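Local atomic coordinates of M32 carboxypeptidase (Chitinophagaceae bacterium, PDB entry 7A03), a protein that probably works as a metal-dependent carboxypeptidase of the M32 (Taq) family, removing amino acids one at a time from the C-terminal end of peptides. Residues K143-E146 against T147-L150; H359-I362 against M363-E367; I368-G371 against L372-S376. All blocks are in the same frame, centred on the assembly; numbering follows the deposited sequence.

Interaction 1 of 3, residues K143-E146 against T147-L150; sequences KRKE and TTVL
With chi1 at 75° and 56°, Thr-147 and Thr-148 each tuck OG1 between their own backbone N and carbonyl carbon, which turns both hydroxyls back onto the preceding turn of helix 129-150. Thr-147 OG1 donates to Arg-144 O over 2.6 Å, in the carbonyl plane and on a lone pair. Thr-148 OG1 repeats the bond one residue on, to Lys-145 O at 2.6 Å, but comes in tilted from that carbonyl's plane. Neither oxygen gives up its helical partner: Arg-144 O also takes Thr-148 N at 3.1 Å, and Lys-145 O also takes Val-149 N at 3.0 Å. The same torsion sets the Thr-147 methyl against the turn below, CG2 being 3.1 Å from Lys-143 O.

On another flank the extended chain of Glu-146 runs side by side with Leu-150, and Glu-146 CG lies 3.9 Å from Leu-150 CD1. Beyond this apolar touch, Glu-146 OE1 receives Lys-143 NZ at 3.0 Å on its syn lone pair, a salt bridge spanning three residues. Tyr-101 OH bonds Glu-146 OE2, and Gly-414 O takes a further bond from Lys-143 NZ.

The hydroxyl of the buried Thr-147 is thus satisfied by its own helix, while its side chain also packs on Leu-160 and Ile-373; the buried Lys-143 and Glu-146 probably stabilise each other's charges.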
ATOM      1  N   LYS A 143      14.588  -2.072 -17.533  1.00 23.71           N
ATOM      2  CA  LYS A 143      13.138  -2.123 -17.367  1.00 26.10           C
ATOM      3  C   LYS A 143      12.431  -2.041 -18.712  1.00 22.24           C
ATOM      4  O   LYS A 143      11.395  -2.683 -18.922  1.00 19.86           O
ATOM      5  CB  LYS A 143      12.686  -0.995 -16.440  1.00 19.93           C
ATOM      6  CG  LYS A 143      12.970  -1.264 -14.985  1.00 21.67           C
ATOM      7  CD  LYS A 143      11.959  -2.259 -14.421  1.00 22.72           C
ATOM      8  CE  LYS A 143      12.560  -3.128 -13.346  1.00 23.41           C
ATOM      9  NZ  LYS A 143      11.461  -3.917 -12.732  1.00 19.98           N
ATOM     10  N   ARG A 144      12.980  -1.258 -19.647  1.00 22.79           N
ATOM     11  CA  ARG A 144      12.397  -1.230 -20.986  1.00 22.89           C
ATOM     12  C   ARG A 144      12.547  -2.582 -21.684  1.00 19.99           C
ATOM     13  O   ARG A 144      11.582  -3.098 -22.285  1.00 21.14           O
ATOM     14  CB  ARG A 144      12.994  -0.082 -21.804  1.00 23.01           C
ATOM     15  CG  ARG A 144      12.932   1.255 -21.045  1.00 26.18           C
ATOM     16  CD  ARG A 144      13.486   2.400 -21.862  1.00 25.28           C
ATOM     17  NE  ARG A 144      12.799   2.507 -23.139  1.00 23.58           N
ATOM     18  CZ  ARG A 144      13.231   3.241 -24.156  1.00 27.99           C
ATOM     19  NH1 ARG A 144      14.350   3.940 -24.039  1.00 35.15           N
ATOM     20  NH2 ARG A 144      12.538   3.275 -25.283  1.00 29.67           N
ATOM     21  N   LYS A 145      13.737  -3.196 -21.569  1.00 21.06           N
ATOM     22  CA  LYS A 145      13.888  -4.574 -22.051  1.00 22.58           C
ATOM     23  C   LYS A 145      12.830  -5.491 -21.433  1.00 23.98           C
ATOM     24  O   LYS A 145      12.213  -6.318 -22.125  1.00 22.72           O
ATOM     25  CB  LYS A 145      15.298  -5.101 -21.750  1.00 23.06           C
ATOM     26  CG  LYS A 145      16.337  -4.770 -22.801  1.00 37.79           C
ATOM     27  CD  LYS A 145      16.207  -5.688 -24.017  1.00 45.34           C
ATOM     28  CE  LYS A 145      17.233  -5.346 -25.098  1.00 47.26           C
ATOM     29  NZ  LYS A 145      18.626  -5.285 -24.574  1.00 49.29           N
ATOM     30  N   GLU A 146      12.588  -5.329 -20.131  1.00 20.86           N
ATOM     31  CA  GLU A 146      11.601  -6.151 -19.444  1.00 24.11           C
ATOM     32  C   GLU A 146      10.202  -5.932 -20.009  1.00 21.83           C
ATOM     33  O   GLU A 146       9.410  -6.879 -20.097  1.00 19.66           O
ATOM     34  CB  GLU A 146      11.633  -5.841 -17.948  1.00 24.36           C
ATOM     35  CG  GLU A 146      10.840  -6.817 -17.087  1.00 24.58           C
ATOM     36  CD  GLU A 146      10.998  -6.539 -15.621  1.00 23.67           C
ATOM     37  OE1 GLU A 146      11.494  -5.450 -15.264  1.00 22.21           O
ATOM     38  OE2 GLU A 146      10.635  -7.419 -14.818  1.00 26.52           O
ATOM     39  N   THR A 147       9.861  -4.692 -20.368  1.00 20.14           N
ATOM     40  CA  THR A 147       8.556  -4.479 -20.991  1.00 19.84           C
ATOM     41  C   THR A 147       8.434  -5.285 -22.275  1.00 26.66           C
ATOM     42  O   THR A 147       7.375  -5.869 -22.557  1.00 21.40           O
ATOM     43  CB  THR A 147       8.259  -2.997 -21.265  1.00 20.06           C
ATOM     44  OG1 THR A 147       9.008  -2.530 -22.403  1.00 21.21           O
ATOM     45  CG2 THR A 147       8.547  -2.131 -20.054  1.00 20.95           C
ATOM     46  N   THR A 148       9.508  -5.334 -23.069  1.00 27.85           N
ATOM     47  CA  THR A 148       9.411  -6.138 -24.291  1.00 32.23           C
ATOM     48  C   THR A 148       9.321  -7.637 -23.989  1.00 31.12           C
ATOM     49  O   THR A 148       8.651  -8.376 -24.719  1.00 34.51           O
ATOM     50  CB  THR A 148      10.531  -5.817 -25.284  1.00 32.60           C
ATOM     51  OG1 THR A 148      11.806  -5.989 -24.658  1.00 31.17           O
ATOM     52  CG2 THR A 148      10.406  -4.382 -25.778  1.00 35.32           C
ATOM     53  N   VAL A 149       9.972  -8.098 -22.919  1.00 26.52           N
ATOM     54  CA  VAL A 149       9.886  -9.510 -22.538  1.00 30.46           C
ATOM     55  C   VAL A 149       8.486  -9.870 -22.033  1.00 34.31           C
ATOM     56  O   VAL A 149       7.950 -10.939 -22.350  1.00 32.86           O
ATOM     57  CB  VAL A 149      10.984  -9.854 -21.513  1.00 29.01           C
ATOM     58  CG1 VAL A 149      10.652 -11.136 -20.746  1.00 34.31           C
ATOM     59  CG2 VAL A 149      12.332  -9.959 -22.202  1.00 28.41           C
ATOM     60  N   LEU A 150       7.875  -8.994 -21.232  1.00 28.96           N
ATOM     61  CA  LEU A 150       6.563  -9.286 -20.661  1.00 24.99           C
ATOM     62  C   LEU A 150       5.451  -9.171 -21.692  1.00 29.79           C
ATOM     63  O   LEU A 150       4.452  -9.895 -21.605  1.00 29.03           O
ATOM     64  CB  LEU A 150       6.278  -8.343 -19.491  1.00 24.92           C
ATOM     65  CG  LEU A 150       7.095  -8.563 -18.219  1.00 20.78           C
ATOM     66  CD1 LEU A 150       7.031  -7.323 -17.339  1.00 23.68           C
ATOM     67  CD2 LEU A 150       6.537  -9.758 -17.485  1.00 20.57           C
TER

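Interaction 2 of 3, residues H359-I362 against M363-E367; sequences HFHI and MIRYE
His-361 and Arg-365 form the central pair of an i to i+4 contact within helix 358-374, a worked case of a side chain folding back to bond the carbonyl its own backbone already uses. His-361 O accepts twice from the same residue: Arg-365 N reaches it at 3.2 Å by an almost straight helical bond, and Arg-365 NH1 at 3.0 Å. The two donors come from opposite faces of the carbonyl plane. NH1 stands above that plane, 48° out of it, and therefore does not sit on a lone pair. An arginine chain extended from CG to NE, with its last torsion turned to 71°, swings NH1 back over the helix, where it also lies 3.6 Å from His-361 CB.

Beside this grip, Ile-364 CG1 lies 3.4 Å from Phe-360 O, the oxygen that its own backbone N engages at 2.8 Å. Phe-360 and Met-363 lie side by side, though the methionine has two conformers and its methyl contact with the ring is doubtful.

A second shell fixes the guanidinium: Asp-408 OD2 makes a salt bridge to Arg-365 NE, and Phe-419 adds a cation-pi contact. Replacing Arg-365 with a leucine would probably leave Asp-408 without its charged mate and His-361 O with its helical donor alone. Tyr-390 OH bonds both Arg-365 NH1 and His-361 ND1, which ties the two side chains from outside the helix. Between them, the ring and guanidinium planes are 62° apart, with NH1 at the edge of the imidazole and 4.1 Å from ND1.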
ATOM      1  N   HIS A 359      -1.806  12.728  -3.622  1.00 14.59           N
ATOM      2  CA  HIS A 359      -2.041  12.204  -4.956  1.00 14.06           C
ATOM      3  C   HIS A 359      -1.301  12.982  -6.032  1.00 14.37           C
ATOM      4  O   HIS A 359      -0.960  12.405  -7.069  1.00 16.18           O
ATOM      5  CB  HIS A 359      -3.541  12.026  -5.173  1.00 15.44           C
ATOM      6  CG  HIS A 359      -4.161  11.239  -4.065  1.00 14.59           C
ATOM      7  ND1 HIS A 359      -3.914   9.890  -3.900  1.00 15.56           N
ATOM      8  CD2 HIS A 359      -4.917  11.617  -3.007  1.00 13.82           C
ATOM      9  CE1 HIS A 359      -4.523   9.466  -2.805  1.00 16.18           C
ATOM     10  NE2 HIS A 359      -5.145  10.491  -2.247  1.00 15.53           N
ATOM     11  N   PHE A 360      -0.937  14.239  -5.764  1.00 14.58           N
ATOM     12  CA  PHE A 360      -0.039  14.909  -6.698  1.00 14.87           C
ATOM     13  C   PHE A 360       1.342  14.268  -6.683  1.00 15.32           C
ATOM     14  O   PHE A 360       1.934  14.038  -7.750  1.00 15.64           O
ATOM     15  CB  PHE A 360       0.014  16.403  -6.420  1.00 15.18           C
ATOM     16  CG  PHE A 360      -1.246  17.119  -6.817  1.00 21.97           C
ATOM     17  CD1 PHE A 360      -2.330  17.164  -5.954  1.00 19.47           C
ATOM     18  CD2 PHE A 360      -1.370  17.679  -8.075  1.00 27.28           C
ATOM     19  CE1 PHE A 360      -3.504  17.800  -6.333  1.00 19.75           C
ATOM     20  CE2 PHE A 360      -2.533  18.310  -8.452  1.00 26.71           C
ATOM     21  CZ  PHE A 360      -3.595  18.367  -7.584  1.00 23.95           C
ATOM     22  N   HIS A 361       1.839  13.921  -5.489  1.00 14.74           N
ATOM     23  CA  HIS A 361       3.093  13.173  -5.403  1.00 14.87           C
ATOM     24  C   HIS A 361       3.014  11.930  -6.281  1.00 14.15           C
ATOM     25  O   HIS A 361       3.910  11.662  -7.100  1.00 15.93           O
ATOM     26  CB  HIS A 361       3.374  12.780  -3.949  1.00 13.94           C
ATOM     27  CG  HIS A 361       3.637  13.937  -3.029  1.00 15.07           C
ATOM     28  ND1 HIS A 361       4.901  14.457  -2.809  1.00 14.84           N
ATOM     29  CD2 HIS A 361       2.800  14.643  -2.232  1.00 15.66           C
ATOM     30  CE1 HIS A 361       4.820  15.453  -1.944  1.00 16.50           C
ATOM     31  NE2 HIS A 361       3.557  15.587  -1.579  1.00 18.05           N
ATOM     32  N   ILE A 362       1.891  11.208  -6.195  1.00 13.98           N
ATOM     33  CA  ILE A 362       1.815   9.973  -6.967  1.00 13.88           C
ATOM     34  C   ILE A 362       1.743  10.311  -8.439  1.00 15.66           C
ATOM     35  O   ILE A 362       2.407   9.675  -9.277  1.00 16.14           O
ATOM     36  CB  ILE A 362       0.629   9.107  -6.505  1.00 14.35           C
ATOM     37  CG1 ILE A 362       0.789   8.697  -5.041  1.00 14.25           C
ATOM     38  CG2 ILE A 362       0.477   7.872  -7.382  1.00 17.29           C
ATOM     39  CD1 ILE A 362       1.941   7.724  -4.789  1.00 14.54           C
ATOM     40  N   MET A 363       0.976  11.344  -8.782  0.54 14.49           N
ATOM     41  CA  MET A 363       0.818  11.690 -10.186  0.54 16.45           C
ATOM     42  C   MET A 363       2.163  12.034 -10.801  0.54 15.03           C
ATOM     43  O   MET A 363       2.480  11.590 -11.917  0.54 15.19           O
ATOM     44  CB  MET A 363      -0.153  12.856 -10.320  0.54 16.87           C
ATOM     45  CG  MET A 363      -0.570  13.146 -11.744  0.54 19.78           C
ATOM     46  SD  MET A 363      -1.607  14.606 -11.793  0.54 21.32           S
ATOM     47  CE  MET A 363      -0.396  15.879 -11.447  0.54 22.54           C
ATOM     48  N   ILE A 364       3.002  12.757 -10.050  1.00 16.23           N
ATOM     49  CA  ILE A 364       4.287  13.162 -10.601  1.00 15.76           C
ATOM     50  C   ILE A 364       5.129  11.929 -10.878  1.00 16.69           C
ATOM     51  O   ILE A 364       5.673  11.766 -11.982  1.00 18.40           O
ATOM     52  CB  ILE A 364       4.981  14.163  -9.662  1.00 15.33           C
ATOM     53  CG1 ILE A 364       4.245  15.504  -9.721  1.00 17.18           C
ATOM     54  CG2 ILE A 364       6.444  14.310 -10.054  1.00 17.62           C
ATOM     55  CD1 ILE A 364       4.521  16.397  -8.542  1.00 17.86           C
ATOM     56  N   ARG A 365       5.140  10.984  -9.929  1.00 16.69           N
ATOM     57  CA  ARG A 365       5.911   9.763 -10.137  1.00 15.92           C
ATOM     58  C   ARG A 365       5.353   8.989 -11.320  1.00 16.35           C
ATOM     59  O   ARG A 365       6.111   8.496 -12.177  1.00 18.30           O
ATOM     60  CB  ARG A 365       5.926   8.929  -8.851  1.00 15.82           C
ATOM     61  CG  ARG A 365       6.807   9.549  -7.751  1.00 16.69           C
ATOM     62  CD  ARG A 365       6.338   9.139  -6.353  1.00 14.72           C
ATOM     63  NE  ARG A 365       7.173   9.668  -5.271  1.00 15.80           N
ATOM     64  CZ  ARG A 365       7.222  10.954  -4.906  1.00 15.94           C
ATOM     65  NH1 ARG A 365       6.494  11.862  -5.537  1.00 15.06           N
ATOM     66  NH2 ARG A 365       7.994  11.342  -3.896  1.00 17.46           N
ATOM     67  N   TYR A 366       4.020   8.970 -11.446  1.00 16.78           N
ATOM     68  CA  TYR A 366       3.427   8.253 -12.562  1.00 16.79           C
ATOM     69  C   TYR A 366       3.888   8.862 -13.879  1.00 19.54           C
ATOM     70  O   TYR A 366       4.402   8.154 -14.764  1.00 17.69           O
ATOM     71  CB  TYR A 366       1.902   8.231 -12.410  1.00 15.55           C
ATOM     72  CG  TYR A 366       1.152   7.815 -13.635  1.00 14.88           C
ATOM     73  CD1 TYR A 366       1.072   6.482 -14.015  1.00 15.13           C
ATOM     74  CD2 TYR A 366       0.505   8.764 -14.416  1.00 15.22           C
ATOM     75  CE1 TYR A 366       0.393   6.117 -15.149  1.00 14.98           C
ATOM     76  CE2 TYR A 366      -0.195   8.396 -15.560  1.00 16.56           C
ATOM     77  CZ  TYR A 366      -0.242   7.061 -15.910  1.00 16.98           C
ATOM     78  OH  TYR A 366      -0.925   6.656 -17.030  1.00 17.44           O
ATOM     79  N   GLU A 367       3.822  10.195 -13.989  1.00 18.93           N
ATOM     80  CA  GLU A 367       4.153  10.783 -15.281  1.00 17.69           C
ATOM     81  C   GLU A 367       5.615  10.540 -15.593  1.00 19.39           C
ATOM     82  O   GLU A 367       5.966  10.146 -16.718  1.00 23.30           O
ATOM     83  CB  GLU A 367       3.808  12.274 -15.342  1.00 18.29           C
ATOM     84  CG  GLU A 367       2.353  12.611 -15.009  1.00 22.96           C
ATOM     85  CD  GLU A 367       1.338  12.100 -16.028  1.00 25.12           C
ATOM     86  OE1 GLU A 367       1.723  11.764 -17.170  1.00 25.37           O
ATOM     87  OE2 GLU A 367       0.137  12.044 -15.677  1.00 30.78           O
TER

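Interaction 3 of 3, residues I368-G371 against L372-S376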
ATOM      1  N   ILE A 368       6.467  10.650 -14.571  1.00 16.24           N
ATOM      2  CA  ILE A 368       7.889  10.471 -14.800  1.00 17.86           C
ATOM      3  C   ILE A 368       8.164   9.037 -15.204  1.00 22.87           C
ATOM      4  O   ILE A 368       8.858   8.781 -16.199  1.00 22.93           O
ATOM      5  CB  ILE A 368       8.688  10.907 -13.561  1.00 22.37           C
ATOM      6  CG1 ILE A 368       8.760  12.430 -13.505  1.00 20.98           C
ATOM      7  CG2 ILE A 368      10.080  10.272 -13.559  1.00 24.39           C
ATOM      8  CD1 ILE A 368       9.298  12.958 -12.214  1.00 23.74           C
ATOM      9  N   GLU A 369       7.555   8.077 -14.495  1.00 17.34           N
ATOM     10  CA  GLU A 369       7.826   6.693 -14.850  1.00 19.03           C
ATOM     11  C   GLU A 369       7.349   6.423 -16.257  1.00 21.01           C
ATOM     12  O   GLU A 369       8.058   5.783 -17.053  1.00 20.63           O
ATOM     13  CB  GLU A 369       7.186   5.724 -13.863  1.00 16.79           C
ATOM     14  CG  GLU A 369       7.951   5.617 -12.573  1.00 16.44           C
ATOM     15  CD  GLU A 369       7.357   4.622 -11.627  1.00 19.02           C
ATOM     16  OE1 GLU A 369       6.459   3.864 -12.047  1.00 19.91           O
ATOM     17  OE2 GLU A 369       7.792   4.603 -10.461  1.00 18.88           O
ATOM     18  N   LYS A 370       6.195   6.993 -16.611  1.00 19.41           N
ATOM     19  CA  LYS A 370       5.628   6.717 -17.919  1.00 23.41           C
ATOM     20  C   LYS A 370       6.551   7.242 -19.002  1.00 24.28           C
ATOM     21  O   LYS A 370       6.720   6.595 -20.042  1.00 23.17           O
ATOM     22  CB  LYS A 370       4.235   7.343 -18.012  1.00 19.75           C
ATOM     23  CG  LYS A 370       3.518   7.090 -19.330  1.00 24.13           C
ATOM     24  CD  LYS A 370       2.110   7.689 -19.326  1.00 28.14           C
ATOM     25  CE  LYS A 370       2.117   9.115 -18.808  1.00 29.92           C
ATOM     26  NZ  LYS A 370       0.853   9.833 -19.127  1.00 34.11           N
ATOM     27  N   GLY A 371       7.214   8.374 -18.733  1.00 19.90           N
ATOM     28  CA  GLY A 371       8.143   8.925 -19.699  1.00 25.22           C
ATOM     29  C   GLY A 371       9.470   8.205 -19.708  1.00 25.25           C
ATOM     30  O   GLY A 371      10.098   8.077 -20.764  1.00 27.70           O
ATOM     31  N   LEU A 372       9.912   7.717 -18.548  1.00 21.32           N
ATOM     32  CA  LEU A 372      11.175   6.987 -18.513  1.00 24.79           C
ATOM     33  C   LEU A 372      11.059   5.693 -19.297  1.00 27.73           C
ATOM     34  O   LEU A 372      11.990   5.301 -20.015  1.00 23.21           O
ATOM     35  CB  LEU A 372      11.585   6.700 -17.070  1.00 23.46           C
ATOM     36  CG  LEU A 372      12.060   7.893 -16.232  1.00 26.28           C
ATOM     37  CD1 LEU A 372      12.271   7.466 -14.789  1.00 23.11           C
ATOM     38  CD2 LEU A 372      13.338   8.508 -16.797  1.00 31.09           C
ATOM     39  N   ILE A 373       9.901   5.041 -19.205  1.00 23.71           N
ATOM     40  CA  ILE A 373       9.738   3.725 -19.806  1.00 27.10           C
ATOM     41  C   ILE A 373       9.394   3.816 -21.289  1.00 29.50           C
ATOM     42  O   ILE A 373       9.755   2.924 -22.066  1.00 29.61           O
ATOM     43  CB  ILE A 373       8.728   2.899 -18.991  1.00 28.04           C
ATOM     44  CG1 ILE A 373       9.237   2.735 -17.556  1.00 21.22           C
ATOM     45  CG2 ILE A 373       8.504   1.538 -19.624  1.00 31.17           C
ATOM     46  CD1 ILE A 373      10.605   2.058 -17.461  1.00 24.54           C
ATOM     47  N   ASP A 374       8.703   4.874 -21.720  1.00 24.97           N
ATOM     48  CA  ASP A 374       8.444   5.024 -23.149  1.00 26.96           C
ATOM     49  C   ASP A 374       9.589   5.693 -23.899  1.00 28.83           C
ATOM     50  O   ASP A 374       9.597   5.666 -25.135  1.00 37.58           O
ATOM     51  CB  ASP A 374       7.074   5.664 -23.436  1.00 31.68           C
ATOM     52  CG  ASP A 374       7.005   7.153 -23.091  1.00 43.11           C
ATOM     53  OD1 ASP A 374       8.050   7.819 -22.936  1.00 46.02           O
ATOM     54  OD2 ASP A 374       5.869   7.667 -22.985  1.00 47.14           O
ATOM     55  N   GLY A 375      10.556   6.265 -23.188  1.00 32.50           N
ATOM     56  CA  GLY A 375      11.685   6.919 -23.804  1.00 35.24           C
ATOM     57  C   GLY A 375      11.543   8.414 -23.983  1.00 41.47           C
ATOM     58  O   GLY A 375      12.485   9.052 -24.470  1.00 51.35           O
ATOM     59  N   SER A 376      10.406   8.996 -23.603  1.00 35.70           N
ATOM     60  CA  SER A 376      10.190  10.419 -23.828  1.00 35.70           C
ATOM     61  C   SER A 376      10.843  11.286 -22.763  1.00 34.42           C
ATOM     62  O   SER A 376      11.066  12.476 -23.001  1.00 37.57           O
ATOM     63  CB  SER A 376       8.694  10.727 -23.921  1.00 32.63           C
ATOM     64  OG  SER A 376       8.068  10.583 -22.658  1.00 33.00           O
TER
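Ile-368 and Leu-372 lie side by side on the packed flank of the last turns of helix 358-374, whose C-terminal end is closed by an Asx turn at Asp-374. The packed part is compact. Ile-368 CG2, anti to its own backbone nitrogen, meets Leu-372 CD1 at 3.8 Å, and one residue along Ile-373 CG1 presses on Glu-369 O at 3.3 Å. Buried here too is the carboxylate of Glu-369, whose OE1 is held by Tyr-157 OH and the backbone N of Gly-417, and OE2 by Trp-411 NE1. Regular helical bonds run beneath, such as Leu-372 N to Ile-368 O.

The chain loosens toward solvent beyond Asp-374, at the exposed Gly-375 and Ser-376. Gly-375 leaves the helix with phi at 95°, a value at which a side chain would jam against the preceding carbonyl oxygen. Its N gives only a weak bond to Gly-371 O. Ser-376 follows, and Asp-374 fastens it: chi1 of 72° places the carboxylate over the end of the helix, where OD1 accepts Ser-376 N at 2.7 Å, nearly head-on to the C-O bond, and Ser-376 OG at 2.8 Å on its syn lone pair.

This placement has a cost, because OD1 lies 3.0 Å from Gly-371 O and OD2 3.2 Å from Lys-370 O, both pairs of acceptors. The two donors of Ser-376, together with His-155 NE2 at OD2, probably offset that repulsion. Gly-371 is the buried edge over which this turn closes, and, lacking a side chain, it admits the serine closely: Ser-376 OG comes within 3.4 Å of Gly-371 CA.

In the fold
Interaction 1 comes first along the chain, near the C-terminal end of helix 129-150; interactions 2 and 3 follow in direct succession on helix 358-374. The centres of interactions 2 and 3 are 13 Å apart, adjoining only through sequence, so the same helix runs from a buried section to its partly exposed end. That end meets the other helix: interactions 1 and 3, centres also 13 Å apart, touch where Thr-147 CG2 packs on Ile-373 CG2 at 3.7 Å. Interaction 2 stays clear of interaction 1, with nearest atoms about 12 Å apart. Helix 358-374 thus joins the interior of this largely helical M32 chain to the end of helix 129-150.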